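Local coordinates for protein uncharacterized HTH-type transcriptional regulator YurK (Bacillus subtilis, PDB 2IKK) that probably acts as a DNA-binding transcription factor of the GntR family, represented here by its C-terminal UTRA domain, at residues A[129-135]-A[158-163]. Numbering follows the deposited sequence.
Sequences LDCDIGD and LMHTNR
Arg-163 reaches from the turn after strand 150-160 to the C-terminal end of helix 123-129, where its guanidinium grips the carbonyl oxygens of Leu-129 and Asp-130. From CB, CG is anti to the carbonyl carbon (chi1 -62°), the chain then runs extended through CD to NE, and CB of His-160 lies 3.7 Å above one face of the guanidinium plane, offset toward its rim. At the tip, NH1 donates to Leu-129 O at 2.8 Å, on a lone pair and in the carbonyl plane, and also bonds Pro-71 O of strand 71-80. NH2 is shared between Leu-129 O and Asp-130 O, the latter 3.0 Å away and met from above its carbonyl plane. With an alanine here, the carbonyls of Leu-129, Asp-130 and Pro-71 would probably lose these donors, and the tie between helix end and turn would weaken. Beside this grip, the ring of His-160 uses its NE2-H, in the ring plane, to meet Asp-135 OD2 at 3.0 Å. Ring and carboxylate planes stand 78° apart, and Asp-132 N reaches the same oxygen from the opposite face. With ND1 accepting from Asn-162 N, tilted out of the ring plane, both ring nitrogens are engaged, which should restrain the ring's rotation, while Cys-131 CB packs 3.5 Å from His-160 CD2. Deeper in, Leu-129 CD1 rests 4.1 Å from Leu-158 CB. Arg-163 thus ties the Schellman motif closing helix 123-129 to the turn after strand 150-160, and His-160 ties the type II turn from Asp-132 to Asp-135 to the end of that central strand in the antiparallel sheet of the UTRA domain.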
loop_
_atom_site.group_PDB
_atom_site.type_symbol
_atom_site.label_atom_id
_atom_site.label_comp_id
_atom_site.label_asym_id
_atom_site.label_seq_id
_atom_site.Cartn_x
_atom_site.Cartn_y
_atom_site.Cartn_z
ATOM N N LEU A 129 6.904 16.789 -9.333
ATOM C CA LEU A 129 7.085 15.382 -9.715
ATOM C C LEU A 129 7.332 15.186 -11.215
ATOM O O LEU A 129 7.465 14.055 -11.692
ATOM C CB LEU A 129 5.842 14.551 -9.316
ATOM C CG LEU A 129 5.757 14.311 -7.795
ATOM C CD1 LEU A 129 4.524 13.537 -7.415
ATOM C CD2 LEU A 129 6.992 13.666 -7.189
ATOM N N ASP A 130 7.396 16.285 -11.934
ATOM C CA ASP A 130 7.750 16.235 -13.338
ATOM C C ASP A 130 6.825 15.225 -14.019
ATOM O O ASP A 130 7.316 14.250 -14.610
ATOM C CB ASP A 130 9.211 15.843 -13.518
ATOM C CG ASP A 130 9.640 15.888 -14.981
ATOM O OD1 ASP A 130 8.932 16.508 -15.832
ATOM O OD2 ASP A 130 10.672 15.275 -15.270
ATOM N N CYS A 131 5.516 15.477 -13.971
ATOM C CA CYS A 131 4.598 14.560 -14.650
ATOM C C CYS A 131 3.531 15.452 -15.204
ATOM O O CYS A 131 3.657 16.668 -15.117
ATOM C CB CYS A 131 4.067 13.488 -13.664
ATOM S SG CYS A 131 3.099 14.255 -12.286
ATOM N N ASP A 132 2.502 14.882 -15.808
ATOM C CA ASP A 132 1.415 15.639 -16.365
ATOM C C ASP A 132 0.319 15.944 -15.334
ATOM O O ASP A 132 0.108 15.163 -14.416
ATOM C CB ASP A 132 0.840 14.781 -17.485
ATOM C CG ASP A 132 1.692 14.795 -18.690
ATOM O OD1 ASP A 132 2.507 15.748 -18.841
ATOM O OD2 ASP A 132 1.531 13.842 -19.490
ATOM N N ILE A 133 -0.380 17.064 -15.475
ATOM C CA ILE A 133 -1.588 17.299 -14.722
ATOM C C ILE A 133 -2.561 16.162 -14.967
ATOM O O ILE A 133 -2.739 15.678 -16.114
ATOM C CB ILE A 133 -2.226 18.676 -15.102
ATOM C CG1 ILE A 133 -1.463 19.792 -14.388
ATOM C CG2 ILE A 133 -3.764 18.743 -14.674
ATOM C CD1 ILE A 133 -0.419 20.545 -15.266
ATOM N N GLY A 134 -3.140 15.644 -13.883
ATOM C CA GLY A 134 -4.083 14.562 -14.014
ATOM C C GLY A 134 -3.474 13.183 -13.789
ATOM O O GLY A 134 -4.230 12.216 -13.646
ATOM N N ASP A 135 -2.151 13.059 -13.778
ATOM C CA ASP A 135 -1.553 11.699 -13.617
ATOM C C ASP A 135 -1.905 11.149 -12.254
ATOM O O ASP A 135 -1.925 11.885 -11.273
ATOM C CB ASP A 135 -0.059 11.745 -13.711
ATOM C CG ASP A 135 0.448 11.883 -15.128
ATOM O OD1 ASP A 135 -0.366 11.927 -16.055
ATOM O OD2 ASP A 135 1.678 11.947 -15.313
ATOM N N LEU A 158 3.466 12.068 -1.951
ATOM C CA LEU A 158 2.909 11.818 -3.299
ATOM C C LEU A 158 3.988 11.195 -4.163
ATOM O O LEU A 158 5.167 11.634 -4.119
ATOM C CB LEU A 158 2.359 13.087 -3.934
ATOM C CG LEU A 158 1.191 13.660 -3.205
ATOM C CD1 LEU A 158 0.953 15.029 -3.736
ATOM C CD2 LEU A 158 -0.025 12.790 -3.410
HETATM N N MSE A 159 3.632 10.116 -4.881
HETATM C CA MSE A 159 4.606 9.397 -5.675
HETATM C C MSE A 159 3.897 8.969 -6.951
HETATM O O MSE A 159 2.843 8.438 -6.863
HETATM C CB MSE A 159 5.118 8.139 -4.949
HETATM C CG MSE A 159 5.863 8.571 -3.709
HETATM SE SE MSE A 159 4.688 7.999 -2.248
HETATM C CE MSE A 159 5.898 6.742 -2.437
ATOM N N HIS A 160 4.530 9.206 -8.114
ATOM C CA HIS A 160 3.874 8.830 -9.370
ATOM C C HIS A 160 3.650 7.335 -9.412
ATOM O O HIS A 160 4.543 6.528 -9.080
ATOM C CB HIS A 160 4.778 9.329 -10.541
ATOM C CG HIS A 160 4.100 9.309 -11.882
ATOM N ND1 HIS A 160 4.042 8.173 -12.663
ATOM C CD2 HIS A 160 3.416 10.273 -12.563
ATOM C CE1 HIS A 160 3.375 8.435 -13.772
ATOM N NE2 HIS A 160 2.993 9.707 -13.754
ATOM N N THR A 161 2.477 6.892 -9.895
ATOM C CA THR A 161 2.232 5.468 -9.851
ATOM C C THR A 161 3.098 4.619 -10.725
ATOM O O THR A 161 3.238 3.412 -10.399
ATOM C CB THR A 161 0.756 5.070 -10.072
ATOM O OG1 THR A 161 0.416 5.311 -11.449
ATOM C CG2 THR A 161 -0.196 5.809 -9.086
ATOM N N ASN A 162 3.699 5.178 -11.781
ATOM C CA ASN A 162 4.573 4.345 -12.646
ATOM C C ASN A 162 5.921 4.138 -11.946
ATOM O O ASN A 162 6.713 3.344 -12.378
ATOM C CB ASN A 162 4.950 5.057 -13.966
ATOM C CG ASN A 162 3.830 5.186 -14.982
ATOM O OD1 ASN A 162 4.021 5.938 -15.937
ATOM N ND2 ASN A 162 2.724 4.479 -14.823
ATOM N N ARG A 163 6.228 4.880 -10.901
ATOM C CA ARG A 163 7.620 4.918 -10.463
ATOM C C ARG A 163 7.942 4.130 -9.213
ATOM O O ARG A 163 9.157 4.035 -8.839
ATOM C CB ARG A 163 8.036 6.360 -10.187
ATOM C CG ARG A 163 7.939 7.233 -11.453
ATOM C CD ARG A 163 8.476 8.660 -11.233
ATOM N NE ARG A 163 8.079 9.504 -12.362
ATOM C CZ ARG A 163 7.891 10.823 -12.281
ATOM N NH1 ARG A 163 8.151 11.439 -11.120
ATOM N NH2 ARG A 163 7.434 11.515 -13.351
#